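Local atomic coordinates of heroin esterase (Rhodococcus sp., PDB entry 1LZL), a protein that hydrolyses acetyl ester bonds, heroin being the substrate that gives it its name, and probably works through a serine nucleophile of the alpha/beta-hydrolase type. Residues 101-104 with 105-109; 214-217 with 218-222; 267-270 with 271-274. One frame throughout, in Å; residues are numbered along the deposited sequence.

Contact 1: residues 101-104 with 105-109; sequences FCVE and VAREL
One methyl of Val105, CG2, sits over a face of the Phe101 ring, 3.9 Å from the centroid and nearest CZ at 3.6 Å, in a CH-pi contact offset toward the rim. Two residues on, round another side of the helix, Val103 CG1 lies over a face of the Arg107 guanidinium, 3.5 Å from NH2, an apolar cover for the flat group. On the more exposed side the Glu104 and Glu108 chains meet through their CG atoms at 4.1 Å, while the carboxylates stay apart, OE2 to OE2 6.0 Å, as like charges would be expected to.

Behind these pairs stand the i to i+4 backbone bonds, the straightest being Arg107 N to Val103 O, 2.8 Å with an N-H...O angle of 168°. With CG anti to the backbone N (chi1 -179°), Phe101 leans along the helix toward Val105. Arg107 gains its fixed end from outside: NE bonds Asp47 O and NH2 bonds Ser45 O. Small or branched Cys102, Val105 and Ala106 suit the buried face against the sheet, and Leu309 and Ile312 of helix 299-315 pack alongside. This is the crossover helix of a beta-alpha-beta unit, between strands 79-85 and 112-116 of the alpha/beta-hydrolase fold.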
loop_
_atom_site.group_PDB
_atom_site.type_symbol
_atom_site.label_atom_id
_atom_site.label_comp_id
_atom_site.label_asym_id
_atom_site.label_seq_id
_atom_site.Cartn_x
_atom_site.Cartn_y
_atom_site.Cartn_z
ATOM N N PHE A 101 1.564 11.299 -3.832
ATOM C CA PHE A 101 2.685 10.381 -4.062
ATOM C C PHE A 101 2.770 9.998 -5.531
ATOM O O PHE A 101 3.869 9.915 -6.097
ATOM C CB PHE A 101 2.561 9.122 -3.175
ATOM C CG PHE A 101 3.717 8.141 -3.366
ATOM C CD1 PHE A 101 5.026 8.568 -3.110
ATOM C CD2 PHE A 101 3.475 6.847 -3.827
ATOM C CE1 PHE A 101 6.083 7.668 -3.304
ATOM C CE2 PHE A 101 4.519 5.924 -3.967
ATOM C CZ PHE A 101 5.822 6.364 -3.710
ATOM N N CYS A 102 1.626 9.727 -6.159
ATOM C CA CYS A 102 1.674 9.275 -7.565
ATOM C C CYS A 102 2.211 10.386 -8.478
ATOM O O CYS A 102 2.969 10.132 -9.407
ATOM C CB CYS A 102 0.277 8.794 -7.986
ATOM S SG CYS A 102 -0.191 7.296 -7.061
ATOM N N VAL A 103 1.792 11.635 -8.182
ATOM C CA VAL A 103 2.345 12.761 -8.938
ATOM C C VAL A 103 3.852 12.857 -8.714
ATOM O O VAL A 103 4.644 13.074 -9.643
ATOM C CB VAL A 103 1.633 14.052 -8.509
ATOM C CG1 VAL A 103 2.381 15.300 -8.969
ATOM C CG2 VAL A 103 0.211 14.041 -9.071
ATOM N N GLU A 104 4.276 12.689 -7.450
ATOM C CA GLU A 104 5.716 12.758 -7.154
ATOM C C GLU A 104 6.541 11.780 -7.969
ATOM O O GLU A 104 7.604 12.070 -8.544
ATOM C CB GLU A 104 5.945 12.559 -5.627
ATOM C CG GLU A 104 7.404 12.840 -5.264
ATOM C CD GLU A 104 7.771 12.727 -3.800
ATOM O OE1 GLU A 104 7.039 11.987 -3.089
ATOM O OE2 GLU A 104 8.780 13.346 -3.332
ATOM N N VAL A 105 6.045 10.535 -8.011
ATOM C CA VAL A 105 6.770 9.484 -8.753
ATOM C C VAL A 105 6.819 9.845 -10.247
ATOM O O VAL A 105 7.870 9.736 -10.878
ATOM C CB VAL A 105 6.062 8.137 -8.513
ATOM C CG1 VAL A 105 6.522 7.094 -9.505
ATOM C CG2 VAL A 105 6.291 7.713 -7.050
ATOM N N ALA A 106 5.671 10.269 -10.792
ATOM C CA ALA A 106 5.654 10.565 -12.229
ATOM C C ALA A 106 6.563 11.745 -12.537
ATOM O O ALA A 106 7.354 11.758 -13.468
ATOM C CB ALA A 106 4.249 10.866 -12.710
ATOM N N ARG A 107 6.491 12.803 -11.732
ATOM C CA ARG A 107 7.296 13.993 -11.994
ATOM C C ARG A 107 8.779 13.745 -11.739
ATOM O O ARG A 107 9.631 14.119 -12.548
ATOM C CB ARG A 107 6.745 15.141 -11.120
ATOM C CG ARG A 107 7.530 16.436 -11.309
ATOM C CD ARG A 107 7.227 17.481 -10.239
ATOM N NE ARG A 107 5.872 18.007 -10.428
ATOM C CZ ARG A 107 5.010 17.987 -9.414
ATOM N NH1 ARG A 107 5.397 17.483 -8.233
ATOM N NH2 ARG A 107 3.799 18.467 -9.623
ATOM N N GLU A 108 9.153 13.094 -10.627
ATOM C CA GLU A 108 10.577 13.034 -10.292
ATOM C C GLU A 108 11.269 11.889 -11.013
ATOM O O GLU A 108 12.456 12.023 -11.341
ATOM C CB GLU A 108 10.812 12.841 -8.793
ATOM C CG GLU A 108 10.275 13.973 -7.939
ATOM C CD GLU A 108 10.907 15.288 -8.376
ATOM O OE1 GLU A 108 12.087 15.257 -8.785
ATOM O OE2 GLU A 108 10.218 16.322 -8.323
ATOM N N LEU A 109 10.574 10.784 -11.249
ATOM C CA LEU A 109 11.196 9.632 -11.858
ATOM C C LEU A 109 10.874 9.461 -13.340
ATOM O O LEU A 109 11.557 8.701 -14.021
ATOM C CB LEU A 109 10.745 8.329 -11.138
ATOM C CG LEU A 109 11.040 8.351 -9.647
ATOM C CD1 LEU A 109 10.745 6.966 -9.073
ATOM C CD2 LEU A 109 12.474 8.818 -9.378
#

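Contact 2: residues 214-217 with 218-222; sequences AILS and WKYYL
Tyr220 swings its ring back over the preceding turn because chi1 of -69° places CG beside its own backbone N; in Trp218 a chi1 of -75° does the same and sets CD1 by Ala214 O. The tyrosine ring thereby comes to lie with one face over Leu216 O, which stands 3.1 Å above the ring plane and toward its rim, 3.2 Å from Tyr220 CG. Leu216 CB also touches CE2 of Tyr220, at 4.1 Å. That carbonyl is already the acceptor for Tyr220 N, 2.9 Å away with an N-H...O angle of 170°, so the residue that gives the bond also roofs it with its ring.

Trp218 meets the same kind of group differently. Ala214 O lies at the edge of the indole, 3.3 Å from CD1, and accepts the Trp218 backbone N at 3.1 Å; the six-membered ring leads away from Ala214. Outside the segments the indole meets the ring of Phe90, which also stacks on Tyr221. Ser217 is compact enough to be buried here. The phenol of Tyr220 reaches Phe23 O, while Lys219 carries its amine to Gly223 O, just beyond the helix end.

Helix 211-222 belongs to the alpha/beta-hydrolase fold, and Ser217 lies near, without touching, the probable nucleophile elbow and Ser-His-Asp triad. Its OG has one hydrogen to give and two hydrogen-bonded oxygen neighbours, Gly89 O and Glu190 OE2; the carbonyl can only accept, and the positions do not settle where the proton of the other bond lies.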
loop_
_atom_site.group_PDB
_atom_site.type_symbol
_atom_site.label_atom_id
_atom_site.label_comp_id
_atom_site.label_asym_id
_atom_site.label_seq_id
_atom_site.Cartn_x
_atom_site.Cartn_y
_atom_site.Cartn_z
ATOM N N ALA A 214 -6.900 -2.886 14.116
ATOM C CA ALA A 214 -6.447 -4.064 13.377
ATOM C C ALA A 214 -7.493 -5.162 13.365
ATOM O O ALA A 214 -7.824 -5.761 12.332
ATOM C CB ALA A 214 -5.105 -4.589 13.950
ATOM N N ILE A 215 -8.128 -5.421 14.547
ATOM C CA ILE A 215 -9.149 -6.459 14.612
ATOM C C ILE A 215 -10.312 -6.140 13.676
ATOM O O ILE A 215 -10.788 -6.984 12.939
ATOM C CB ILE A 215 -9.660 -6.604 16.072
ATOM C CG1 ILE A 215 -8.553 -7.155 16.992
ATOM C CG2 ILE A 215 -10.953 -7.398 16.118
ATOM C CD1 ILE A 215 -8.822 -6.936 18.491
ATOM N N LEU A 216 -10.786 -4.907 13.747
ATOM C CA LEU A 216 -11.941 -4.469 12.961
ATOM C C LEU A 216 -11.579 -4.490 11.480
ATOM O O LEU A 216 -12.424 -4.885 10.629
ATOM C CB LEU A 216 -12.402 -3.060 13.355
ATOM C CG LEU A 216 -13.311 -2.980 14.611
ATOM C CD1 LEU A 216 -13.073 -4.159 15.520
ATOM C CD2 LEU A 216 -13.126 -1.626 15.240
ATOM N N SER A 217 -10.363 -4.134 11.131
ATOM C CA SER A 217 -9.965 -4.063 9.703
ATOM C C SER A 217 -10.008 -5.433 9.084
ATOM O O SER A 217 -10.587 -5.630 8.010
ATOM C CB SER A 217 -8.561 -3.481 9.651
ATOM O OG SER A 217 -7.904 -3.588 8.383
ATOM N N TRP A 218 -9.421 -6.438 9.748
ATOM C CA TRP A 218 -9.466 -7.768 9.133
ATOM C C TRP A 218 -10.866 -8.356 9.118
ATOM O O TRP A 218 -11.235 -9.093 8.219
ATOM C CB TRP A 218 -8.487 -8.698 9.853
ATOM C CG TRP A 218 -7.052 -8.373 9.458
ATOM C CD1 TRP A 218 -6.111 -7.668 10.202
ATOM C CD2 TRP A 218 -6.430 -8.756 8.237
ATOM N NE1 TRP A 218 -4.910 -7.592 9.491
ATOM C CE2 TRP A 218 -5.106 -8.251 8.285
ATOM C CE3 TRP A 218 -6.842 -9.450 7.094
ATOM C CZ2 TRP A 218 -4.204 -8.435 7.249
ATOM C CZ3 TRP A 218 -5.939 -9.650 6.045
ATOM C CH2 TRP A 218 -4.623 -9.143 6.129
ATOM N N LYS A 219 -11.659 -8.056 10.153
ATOM C CA LYS A 219 -13.057 -8.532 10.169
ATOM C C LYS A 219 -13.846 -7.924 9.020
ATOM O O LYS A 219 -14.571 -8.643 8.321
ATOM C CB LYS A 219 -13.676 -8.223 11.534
ATOM C CG LYS A 219 -15.116 -8.708 11.712
ATOM C CD LYS A 219 -15.140 -10.190 11.350
ATOM C CE LYS A 219 -16.466 -10.896 11.581
ATOM N NZ LYS A 219 -16.276 -12.361 11.445
ATOM N N TYR A 220 -13.741 -6.624 8.768
ATOM C CA TYR A 220 -14.419 -6.015 7.623
ATOM C C TYR A 220 -13.979 -6.666 6.318
ATOM O O TYR A 220 -14.830 -6.936 5.458
ATOM C CB TYR A 220 -14.096 -4.522 7.544
ATOM C CG TYR A 220 -14.701 -3.706 8.658
ATOM C CD1 TYR A 220 -15.933 -4.045 9.208
ATOM C CD2 TYR A 220 -14.043 -2.592 9.119
ATOM C CE1 TYR A 220 -16.433 -3.232 10.235
ATOM C CE2 TYR A 220 -14.527 -1.777 10.142
ATOM C CZ TYR A 220 -15.739 -2.125 10.679
ATOM O OH TYR A 220 -16.244 -1.345 11.695
ATOM N N TYR A 221 -12.672 -6.883 6.170
ATOM C CA TYR A 221 -12.155 -7.394 4.885
ATOM C C TYR A 221 -12.514 -8.849 4.615
ATOM O O TYR A 221 -12.900 -9.227 3.508
ATOM C CB TYR A 221 -10.621 -7.264 4.969
ATOM C CG TYR A 221 -9.850 -7.597 3.709
ATOM C CD1 TYR A 221 -10.308 -7.262 2.437
ATOM C CD2 TYR A 221 -8.624 -8.231 3.821
ATOM C CE1 TYR A 221 -9.549 -7.586 1.316
ATOM C CE2 TYR A 221 -7.847 -8.556 2.721
ATOM C CZ TYR A 221 -8.343 -8.217 1.457
ATOM O OH TYR A 221 -7.586 -8.513 0.319
ATOM N N LEU A 222 -12.368 -9.711 5.629
ATOM C CA LEU A 222 -12.556 -11.141 5.395
ATOM C C LEU A 222 -14.022 -11.568 5.550
ATOM O O LEU A 222 -14.366 -12.630 4.991
ATOM C CB LEU A 222 -11.657 -11.917 6.360
ATOM C CG LEU A 222 -10.143 -11.571 6.128
ATOM C CD1 LEU A 222 -9.280 -12.409 7.052
ATOM C CD2 LEU A 222 -9.733 -11.762 4.673
#

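Contact 3: residues 267-270 with 271-274; sequences IEYA and LRLL
Residues 267-274 form regular alpha helix, with i to i+4 bonds from Leu271 N to Ile267 O (2.9 Å) through to Leu274 N to Ala270 O, the last nearly straight at 173°. On this frame Tyr269 and Leu273 pair one turn apart. The leucine lies over one face of the phenol ring, its CD1 3.9 Å from Tyr269 CD2, and its CG packs on Tyr269 O at 3.4 Å. The meeting depends on opposed torsions: chi1 of -164° in Tyr269 carries the ring forward along the helix, whereas -74° in Leu273 turns its branch back.

Arg272 runs its aliphatic part past Glu268 O, with CG at 3.3 Å. Its guanidinium approaches the tyrosine only loosely and is placed instead by the bond from NH2 to Ala243 O. A long chain suits this half-buried position, since its methylenes cover the helix while the polar end finds that carbonyl. Leu274 CG similarly rests against Ala270 O, 3.4 Å away.

Ala270 is small enough to let the helix approach Leu282 of strand 280-285, and Leu273 touches Val280 and Thr252. Ile267 touches Thr256 and Ser284, so the helix packs on both strands of its beta-alpha-beta unit, 252-257 and 280-285, while Tyr269 turns to Leu191 in a loop.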
loop_
_atom_site.group_PDB
_atom_site.type_symbol
_atom_site.label_atom_id
_atom_site.label_comp_id
_atom_site.label_asym_id
_atom_site.label_seq_id
_atom_site.Cartn_x
_atom_site.Cartn_y
_atom_site.Cartn_z
ATOM N N ILE A 267 8.623 -6.529 9.300
ATOM C CA ILE A 267 10.013 -7.010 9.418
ATOM C C ILE A 267 10.060 -8.516 9.187
ATOM O O ILE A 267 10.953 -8.972 8.474
ATOM C CB ILE A 267 10.583 -6.635 10.813
ATOM C CG1 ILE A 267 10.674 -5.131 10.983
ATOM C CG2 ILE A 267 11.941 -7.295 11.068
ATOM C CD1 ILE A 267 11.032 -4.637 12.372
ATOM N N GLU A 268 9.109 -9.274 9.757
ATOM C CA GLU A 268 9.145 -10.723 9.547
ATOM C C GLU A 268 8.952 -11.123 8.103
ATOM O O GLU A 268 9.585 -12.054 7.627
ATOM C CB GLU A 268 8.028 -11.408 10.404
ATOM C CG GLU A 268 8.382 -11.378 11.876
ATOM C CD GLU A 268 7.321 -11.953 12.809
ATOM O OE1 GLU A 268 6.236 -12.408 12.322
ATOM O OE2 GLU A 268 7.580 -11.933 14.033
ATOM N N TYR A 269 8.076 -10.411 7.391
ATOM C CA TYR A 269 7.884 -10.768 5.965
ATOM C C TYR A 269 9.134 -10.472 5.171
ATOM O O TYR A 269 9.577 -11.245 4.311
ATOM C CB TYR A 269 6.715 -9.988 5.411
ATOM C CG TYR A 269 6.141 -10.485 4.098
ATOM C CD1 TYR A 269 5.496 -11.711 4.046
ATOM C CD2 TYR A 269 6.227 -9.723 2.913
ATOM C CE1 TYR A 269 4.960 -12.176 2.855
ATOM C CE2 TYR A 269 5.674 -10.175 1.715
ATOM C CZ TYR A 269 5.039 -11.419 1.718
ATOM O OH TYR A 269 4.489 -11.894 0.529
ATOM N N ALA A 270 9.770 -9.310 5.435
ATOM C CA ALA A 270 11.006 -8.946 4.762
ATOM C C ALA A 270 12.097 -9.984 5.027
ATOM O O ALA A 270 12.839 -10.370 4.101
ATOM C CB ALA A 270 11.493 -7.575 5.229
ATOM N N LEU A 271 12.196 -10.410 6.287
ATOM C CA LEU A 271 13.211 -11.416 6.625
ATOM C C LEU A 271 12.939 -12.704 5.881
ATOM O O LEU A 271 13.851 -13.320 5.327
ATOM C CB LEU A 271 13.258 -11.590 8.161
ATOM C CG LEU A 271 14.189 -12.698 8.647
ATOM C CD1 LEU A 271 15.627 -12.392 8.254
ATOM C CD2 LEU A 271 14.028 -12.894 10.173
ATOM N N ARG A 272 11.677 -13.166 5.817
ATOM C CA ARG A 272 11.384 -14.400 5.111
ATOM C C ARG A 272 11.585 -14.235 3.622
ATOM O O ARG A 272 12.037 -15.178 2.953
ATOM C CB ARG A 272 9.956 -14.819 5.426
ATOM C CG ARG A 272 9.875 -15.301 6.878
ATOM C CD ARG A 272 8.413 -15.465 7.302
ATOM N NE ARG A 272 7.766 -16.237 6.319
ATOM C CZ ARG A 272 6.739 -16.523 5.607
ATOM N NH1 ARG A 272 5.614 -15.838 5.708
ATOM N NH2 ARG A 272 6.895 -17.550 4.775
ATOM N N LEU A 273 11.310 -13.064 3.039
ATOM C CA LEU A 273 11.648 -12.888 1.636
ATOM C C LEU A 273 13.151 -13.062 1.409
ATOM O O LEU A 273 13.598 -13.777 0.487
ATOM C CB LEU A 273 11.189 -11.484 1.186
ATOM C CG LEU A 273 9.715 -11.203 0.961
ATOM C CD1 LEU A 273 9.512 -9.686 0.813
ATOM C CD2 LEU A 273 9.153 -11.887 -0.285
ATOM N N LEU A 274 13.967 -12.390 2.210
ATOM C CA LEU A 274 15.411 -12.513 2.145
ATOM C C LEU A 274 15.826 -13.982 2.276
ATOM O O LEU A 274 16.649 -14.441 1.480
ATOM C CB LEU A 274 16.074 -11.722 3.299
ATOM C CG LEU A 274 16.083 -10.204 3.001
ATOM C CD1 LEU A 274 16.308 -9.415 4.275
ATOM C CD2 LEU A 274 17.146 -9.812 1.960
#

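Each contact joins consecutive segments of one helix, its side chains meeting one turn apart, so none closes a long loop; along the chain they follow in series, without nesting or crossing. Contact 1 comes first, in the crossover between strands 79-85 and 112-116. Contact 2 follows on helix 211-222, after strand 183-187, and joins the loops around Phe90 and Glu190 to helix 128-142. Contact 3 comes last, in the crossover from strand 252-257 to one of the two outermost strands of the sheet, 280-285. Contacts 1 and 2 lie on opposite sides of the chain's centre, their own centres 31 Å apart. Contacts 2 and 3 are closer, about 11 Å between nearest atoms, yet do not touch.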